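Local structure of arylmalonate decarboxylase (Bordetella bronchiseptica, 3IXL) at residues T6-G18 / L62-C74. The protein catalyses the enantioselective decarboxylation of 2-aryl-2-methylmalonates, giving 2-arylpropionates and carbon dioxide. The protein carries 2 engineered substitutions. Sequence-based numbering, arbitrary orientation.
Sequences TPTIGMIVPPAAG and LQKQGAAVVSLMC. Engineered in segment 62-74: Cys74 (natural residue Gly). With PAC (2-phenylacetic acid), chain C.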
ATOM      1  N   THR A   6     -19.222   5.319 -15.233  1.00 24.85           N
ATOM      2  CA  THR A   6     -18.438   4.765 -14.088  1.00 24.58           C
ATOM      3  C   THR A   6     -16.956   5.128 -14.229  1.00 23.48           C
ATOM      4  O   THR A   6     -16.330   4.765 -15.233  1.00 24.31           O
ATOM      5  CB  THR A   6     -18.574   3.224 -13.993  1.00 24.76           C
ATOM      6  OG1 THR A   6     -19.926   2.836 -14.269  1.00 25.98           O
ATOM      7  CG2 THR A   6     -18.177   2.731 -12.603  1.00 25.49           C
ATOM      8  N   PRO A   7     -16.398   5.849 -13.234  1.00 22.52           N
ATOM      9  CA  PRO A   7     -14.975   6.191 -13.256  1.00 20.76           C
ATOM     10  C   PRO A   7     -14.073   4.957 -13.173  1.00 18.56           C
ATOM     11  O   PRO A   7     -14.263   4.086 -12.317  1.00 18.45           O
ATOM     12  CB  PRO A   7     -14.798   7.085 -12.016  1.00 21.47           C
ATOM     13  CG  PRO A   7     -15.940   6.755 -11.134  1.00 22.52           C
ATOM     14  CD  PRO A   7     -17.075   6.406 -12.048  1.00 22.67           C
ATOM     15  N   THR A   8     -13.116   4.892 -14.085  1.00 15.92           N
ATOM     16  CA  THR A   8     -12.088   3.864 -14.071  1.00 14.39           C
ATOM     17  C   THR A   8     -10.980   4.313 -13.124  1.00 12.09           C
ATOM     18  O   THR A   8     -10.621   5.487 -13.092  1.00 11.92           O
ATOM     19  CB  THR A   8     -11.541   3.662 -15.484  1.00 14.93           C
ATOM     20  OG1 THR A   8     -12.612   3.234 -16.340  1.00 17.40           O
ATOM     21  CG2 THR A   8     -10.477   2.621 -15.503  1.00 16.12           C
ATOM     22  N   ILE A   9     -10.471   3.388 -12.319  1.00  9.54           N
ATOM     23  CA  ILE A   9      -9.345   3.699 -11.440  1.00  9.02           C
ATOM     24  C   ILE A   9      -8.091   3.051 -12.009  1.00  7.83           C
ATOM     25  O   ILE A   9      -8.072   1.840 -12.242  1.00  7.10           O
ATOM     26  CB  ILE A   9      -9.618   3.235  -9.996  1.00  9.20           C
ATOM     27  CG1 ILE A   9     -10.735   4.099  -9.395  1.00 10.72           C
ATOM     28  CG2 ILE A   9      -8.336   3.311  -9.147  1.00  9.65           C
ATOM     29  CD1 ILE A   9     -11.303   3.581  -8.100  1.00 13.54           C
ATOM     30  N   GLY A  10      -7.065   3.859 -12.256  1.00  7.12           N
ATOM     31  CA  GLY A  10      -5.829   3.371 -12.845  1.00  6.80           C
ATOM     32  C   GLY A  10      -4.763   3.093 -11.805  1.00  6.30           C
ATOM     33  O   GLY A  10      -4.607   3.873 -10.849  1.00  6.28           O
ATOM     34  N   MET A  11      -4.019   2.008 -12.004  1.00  5.66           N
ATOM     35  CA  MET A  11      -2.993   1.574 -11.042  1.00  5.43           C
ATOM     36  C   MET A  11      -1.681   1.251 -11.725  1.00  5.90           C
ATOM     37  O   MET A  11      -1.655   0.481 -12.679  1.00  6.25           O
ATOM     38  CB  MET A  11      -3.503   0.368 -10.255  1.00  6.06           C
ATOM     39  CG  MET A  11      -4.647   0.764  -9.346  1.00  6.74           C
ATOM     40  SD  MET A  11      -5.267  -0.577  -8.331  1.00  7.10           S
ATOM     41  CE  MET A  11      -6.113   0.389  -7.067  1.00  7.45           C
ATOM     42  N   ILE A  12      -0.600   1.848 -11.239  1.00  5.60           N
ATOM     43  CA  ILE A  12       0.747   1.526 -11.690  1.00  5.55           C
ATOM     44  C   ILE A  12       1.285   0.470 -10.727  1.00  5.76           C
ATOM     45  O   ILE A  12       1.350   0.715  -9.517  1.00  5.56           O
ATOM     46  CB  ILE A  12       1.655   2.772 -11.698  1.00  5.65           C
ATOM     47  CG1 ILE A  12       1.056   3.884 -12.568  1.00  6.21           C
ATOM     48  CG2 ILE A  12       3.052   2.396 -12.203  1.00  5.94           C
ATOM     49  CD1 ILE A  12       1.740   5.225 -12.384  1.00  7.69           C
ATOM     50  N   VAL A  13       1.627  -0.710 -11.250  1.00  5.96           N
ATOM     51  CA  VAL A  13       1.975  -1.860 -10.404  1.00  6.48           C
ATOM     52  C   VAL A  13       3.396  -2.355 -10.680  1.00  7.39           C
ATOM     53  O   VAL A  13       3.880  -2.205 -11.793  1.00  7.02           O
ATOM     54  CB  VAL A  13       0.945  -3.018 -10.571  1.00  6.31           C
ATOM     55  CG1 VAL A  13      -0.464  -2.556 -10.185  1.00  7.69           C
ATOM     56  CG2 VAL A  13       0.947  -3.578 -12.002  1.00  6.51           C
ATOM     57  N   PRO A  14       4.092  -2.895  -9.665  1.00  7.75           N
ATOM     58  CA  PRO A  14       5.447  -3.415  -9.920  1.00  8.73           C
ATOM     59  C   PRO A  14       5.656  -4.503 -11.005  1.00  9.93           C
ATOM     60  O   PRO A  14       6.597  -4.365 -11.792  1.00  9.68           O
ATOM     61  CB  PRO A  14       5.917  -3.880  -8.530  1.00  8.81           C
ATOM     62  CG  PRO A  14       5.124  -2.997  -7.583  1.00  8.95           C
ATOM     63  CD  PRO A  14       3.762  -2.909  -8.226  1.00  8.49           C
ATOM     64  N   PRO A  15       4.821  -5.565 -11.061  1.00 10.73           N
ATOM     65  CA  PRO A  15       5.174  -6.629 -12.018  1.00 11.70           C
ATOM     66  C   PRO A  15       5.038  -6.205 -13.479  1.00 12.37           C
ATOM     67  O   PRO A  15       4.186  -5.383 -13.807  1.00 12.61           O
ATOM     68  CB  PRO A  15       4.176  -7.747 -11.687  1.00 11.94           C
ATOM     69  CG  PRO A  15       3.647  -7.408 -10.307  1.00 12.11           C
ATOM     70  CD  PRO A  15       3.600  -5.910 -10.309  1.00 11.02           C
ATOM     71  N   ALA A  16       5.887  -6.767 -14.341  1.00 13.53           N
ATOM     72  CA  ALA A  16       5.887  -6.447 -15.769  1.00 14.24           C
ATOM     73  C   ALA A  16       4.531  -6.694 -16.411  1.00 14.49           C
ATOM     74  O   ALA A  16       4.106  -5.936 -17.284  1.00 15.00           O
ATOM     75  CB  ALA A  16       6.963  -7.254 -16.494  1.00 14.31           C
ATOM     76  N   ALA A  17       3.854  -7.745 -15.949  1.00 14.78           N
ATOM     77  CA  ALA A  17       2.572  -8.168 -16.503  1.00 15.23           C
ATOM     78  C   ALA A  17       1.484  -7.098 -16.391  1.00 14.98           C
ATOM     79  O   ALA A  17       0.529  -7.102 -17.170  1.00 15.55           O
ATOM     80  CB  ALA A  17       2.121  -9.473 -15.852  1.00 15.38           C
ATOM     81  N   GLY A  18       1.610  -6.200 -15.408  1.00 14.26           N
ATOM     82  CA  GLY A  18       0.670  -5.087 -15.261  1.00 13.75           C
ATOM     83  C   GLY A  18      -0.739  -5.508 -14.901  1.00 13.14           C
ATOM     84  O   GLY A  18      -1.711  -4.988 -15.455  1.00 13.94           O
ATOM     85  N   LEU A  62      -2.200   5.503 -18.448  1.00  8.15           N
ATOM     86  CA  LEU A  62      -3.485   5.308 -17.778  1.00  7.79           C
ATOM     87  C   LEU A  62      -4.461   6.465 -18.024  1.00  7.87           C
ATOM     88  O   LEU A  62      -5.665   6.247 -18.186  1.00  8.36           O
ATOM     89  CB  LEU A  62      -3.273   5.061 -16.275  1.00  7.74           C
ATOM     90  CG  LEU A  62      -2.546   3.745 -15.953  1.00  7.90           C
ATOM     91  CD1 LEU A  62      -1.942   3.808 -14.559  1.00  7.99           C
ATOM     92  CD2 LEU A  62      -3.463   2.535 -16.091  1.00  7.79           C
ATOM     93  N   GLN A  63      -3.937   7.692 -18.049  1.00  8.42           N
ATOM     94  CA  GLN A  63      -4.748   8.848 -18.404  1.00  9.08           C
ATOM     95  C   GLN A  63      -5.350   8.694 -19.806  1.00  9.17           C
ATOM     96  O   GLN A  63      -6.541   8.925 -19.995  1.00  8.68           O
ATOM     97  CB  GLN A  63      -3.926  10.143 -18.312  1.00  9.35           C
ATOM     98  CG  GLN A  63      -4.741  11.421 -18.566  1.00 11.56           C
ATOM     99  CD  GLN A  63      -4.813  11.808 -20.033  1.00 15.38           C
ATOM    100  OE1 GLN A  63      -3.888  11.555 -20.805  1.00 18.54           O
ATOM    101  NE2 GLN A  63      -5.922  12.429 -20.423  1.00 17.86           N
ATOM    102  N   LYS A  64      -4.517   8.297 -20.763  1.00  9.43           N
ATOM    103  CA  LYS A  64      -4.995   8.124 -22.139  1.00 10.14           C
ATOM    104  C   LYS A  64      -6.081   7.051 -22.212  1.00 10.52           C
ATOM    105  O   LYS A  64      -7.011   7.147 -23.026  1.00 11.27           O
ATOM    106  CB  LYS A  64      -3.847   7.763 -23.076  1.00 11.24           C
ATOM    107  CG  LYS A  64      -2.832   8.865 -23.290  1.00 13.74           C
ATOM    108  CD  LYS A  64      -1.889   8.494 -24.423  1.00 20.17           C
ATOM    109  CE  LYS A  64      -0.451   8.896 -24.117  1.00 22.83           C
ATOM    110  NZ  LYS A  64       0.248   7.930 -23.205  1.00 25.11           N
ATOM    111  N   GLN A  65      -5.965   6.034 -21.362  1.00  9.68           N
ATOM    112  CA  GLN A  65      -6.979   4.976 -21.287  1.00  9.59           C
ATOM    113  C   GLN A  65      -8.287   5.400 -20.618  1.00  9.56           C
ATOM    114  O   GLN A  65      -9.226   4.607 -20.519  1.00  9.59           O
ATOM    115  CB  GLN A  65      -6.418   3.762 -20.551  1.00  9.79           C
ATOM    116  CG  GLN A  65      -5.334   3.030 -21.291  1.00 10.67           C
ATOM    117  CD  GLN A  65      -4.874   1.813 -20.522  1.00 12.89           C
ATOM    118  OE1 GLN A  65      -5.215   0.683 -20.864  1.00 17.70           O
ATOM    119  NE2 GLN A  65      -4.138   2.040 -19.448  1.00 12.40           N
ATOM    120  N   GLY A  66      -8.350   6.639 -20.135  1.00  9.28           N
ATOM    121  CA  GLY A  66      -9.579   7.168 -19.552  1.00  9.20           C
ATOM    122  C   GLY A  66      -9.682   7.060 -18.041  1.00  9.39           C
ATOM    123  O   GLY A  66     -10.750   7.283 -17.475  1.00 10.51           O
ATOM    124  N   ALA A  67      -8.576   6.721 -17.382  1.00  8.96           N
ATOM    125  CA  ALA A  67      -8.575   6.653 -15.923  1.00  8.97           C
ATOM    126  C   ALA A  67      -9.040   7.960 -15.306  1.00  8.94           C
ATOM    127  O   ALA A  67      -8.671   9.039 -15.788  1.00  9.44           O
ATOM    128  CB  ALA A  67      -7.188   6.309 -15.408  1.00  8.98           C
ATOM    129  N   ALA A  68      -9.826   7.861 -14.238  1.00  9.17           N
ATOM    130  CA  ALA A  68     -10.279   9.048 -13.501  1.00  9.57           C
ATOM    131  C   ALA A  68      -9.292   9.437 -12.402  1.00  9.94           C
ATOM    132  O   ALA A  68      -9.255  10.594 -11.975  1.00 11.16           O
ATOM    133  CB  ALA A  68     -11.656   8.805 -12.905  1.00  9.91           C
ATOM    134  N   VAL A  69      -8.528   8.455 -11.920  1.00  9.27           N
ATOM    135  CA  VAL A  69      -7.497   8.670 -10.902  1.00  9.20           C
ATOM    136  C   VAL A  69      -6.369   7.686 -11.181  1.00  8.28           C
ATOM    137  O   VAL A  69      -6.594   6.637 -11.804  1.00  8.28           O
ATOM    138  CB  VAL A  69      -8.027   8.433  -9.471  1.00 10.06           C
ATOM    139  CG1 VAL A  69      -9.228   9.325  -9.157  1.00 12.45           C
ATOM    140  CG2 VAL A  69      -8.397   7.013  -9.285  1.00 10.96           C
ATOM    141  N   VAL A  70      -5.155   8.028 -10.755  1.00  6.94           N
ATOM    142  CA  VAL A  70      -4.020   7.126 -10.899  1.00  6.93           C
ATOM    143  C   VAL A  70      -3.352   6.948  -9.548  1.00  6.40           C
ATOM    144  O   VAL A  70      -3.092   7.938  -8.849  1.00  7.02           O
ATOM    145  CB  VAL A  70      -2.998   7.671 -11.908  1.00  6.81           C
ATOM    146  CG1 VAL A  70      -1.735   6.815 -11.902  1.00  7.59           C
ATOM    147  CG2 VAL A  70      -3.621   7.709 -13.320  1.00  7.92           C
ATOM    148  N   SER A  71      -3.098   5.694  -9.171  1.00  5.67           N
ATOM    149  CA  SER A  71      -2.329   5.394  -7.967  1.00  5.81           C
ATOM    150  C   SER A  71      -1.092   4.587  -8.299  1.00  5.95           C
ATOM    151  O   SER A  71      -1.169   3.591  -9.024  1.00  5.84           O
ATOM    152  CB  SER A  71      -3.169   4.604  -6.964  1.00  5.76           C
ATOM    153  OG  SER A  71      -2.344   4.239  -5.864  1.00  7.05           O
ATOM    154  N   LEU A  72       0.046   5.010  -7.761  1.00  5.42           N
ATOM    155  CA  LEU A  72       1.246   4.193  -7.796  1.00  6.08           C
ATOM    156  C   LEU A  72       1.116   3.163  -6.678  1.00  5.52           C
ATOM    157  O   LEU A  72       1.281   3.487  -5.493  1.00  5.60           O
ATOM    158  CB  LEU A  72       2.505   5.049  -7.608  1.00  5.99           C
ATOM    159  CG  LEU A  72       3.819   4.275  -7.472  1.00  7.40           C
ATOM    160  CD1 LEU A  72       4.080   3.386  -8.681  1.00  8.17           C
ATOM    161  CD2 LEU A  72       5.000   5.215  -7.279  1.00  7.95           C
ATOM    162  N   MET A  73       0.804   1.928  -7.067  1.00  5.23           N
ATOM    163  CA  MET A  73       0.486   0.863  -6.120  1.00  5.38           C
ATOM    164  C   MET A  73       1.727   0.087  -5.664  1.00  5.97           C
ATOM    165  O   MET A  73       1.824  -1.136  -5.831  1.00  6.43           O
ATOM    166  CB  MET A  73      -0.588  -0.054  -6.701  1.00  5.86           C
ATOM    167  CG  MET A  73      -1.943   0.631  -6.808  1.00  5.47           C
ATOM    168  SD  MET A  73      -2.787   0.853  -5.226  1.00  6.62           S
ATOM    169  CE  MET A  73      -3.322  -0.848  -4.959  1.00  7.49           C
ATOM    170  N   CYS A  74       2.671   0.826  -5.084  1.00  6.56           N
ATOM    171  CA  CYS A  74       3.847   0.239  -4.446  1.00  6.83           C
ATOM    172  C   CYS A  74       4.256   1.141  -3.302  1.00  6.54           C
ATOM    173  O   CYS A  74       4.468   2.339  -3.487  1.00  6.35           O
ATOM    174  CB  CYS A  74       5.011   0.089  -5.424  1.00  7.44           C
ATOM    175  SG  CYS A  74       6.480  -0.649  -4.645  1.00 10.18           S
TER
HETATM  176  C1  PAC C5000       5.702  -2.611  -1.765  1.00  7.51           C
HETATM  177  C2  PAC C5000       6.256  -3.600  -2.774  1.00 10.86           C
HETATM  178  C1' PAC C5000       5.336  -4.332  -3.731  1.00 10.30           C
HETATM  179  C2' PAC C5000       5.781  -5.585  -4.164  1.00 11.27           C
HETATM  180  C3' PAC C5000       5.025  -6.345  -5.054  1.00 11.25           C
HETATM  181  C4' PAC C5000       3.813  -5.847  -5.523  1.00 10.46           C
HETATM  182  C5' PAC C5000       3.357  -4.595  -5.093  1.00 11.27           C
HETATM  183  C6' PAC C5000       4.116  -3.827  -4.205  1.00  9.88           C
HETATM  184  O1  PAC C5000       4.467  -2.381  -1.634  1.00  6.87           O
HETATM  185  O2  PAC C5000       6.572  -2.031  -1.055  1.00  8.56           O
HETATM  186  O   HOH W   1     -11.338   4.331 -18.635  1.00 18.29           O
HETATM  187  O   HOH W   2     -13.044   7.144 -15.980  1.00 21.39           O
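Pro7 CB meets Ala68 CB at the N-terminal end of the pairing between strands 8-13 and 69-72, central neighbours in the four-stranded parallel sheet (order 2-1-3-4) of an alpha/beta sandwich, with helices on both faces; their N-to-C directions differ by 22°. Thr8 O accepts the Ala68 amide, while one water links Thr8 OG1 to Gln65 O and another Thr8 N to Gly66 O. Ile9 lies alongside Val69, its CG1 and CG2 against Val69 CG2. Gly10 proves the parallel register: its N donates to Val69 O (2.9 Å) and its O accepts Ser71 N (2.9 Å), the residues flanking Val70. Met11 runs straight out over the face that helix 211-222 covers; Met73, bent at chi2 and chi3 (-74° and -75°), crosses it at an angle, Met73 CE 3.7 Å from Met11 CE. Ile12 projects from the other face, where helix 83-97 supplies Met93: Ile12 CG1 is 3.6 Å from Leu62 CD1, CD1 touches Val70 CG1 and CG2 Leu72 CD1. Ile12 N donates to Ser71 O, and Ile12 O takes the Met73 amide in its carbonyl plane. In the 2-phenylacetic acid pocket beyond, Pro14 CG reaches ring atom C5' (3.4 Å), and engineered Cys74 SG lies 3.5 Å from ligand C2.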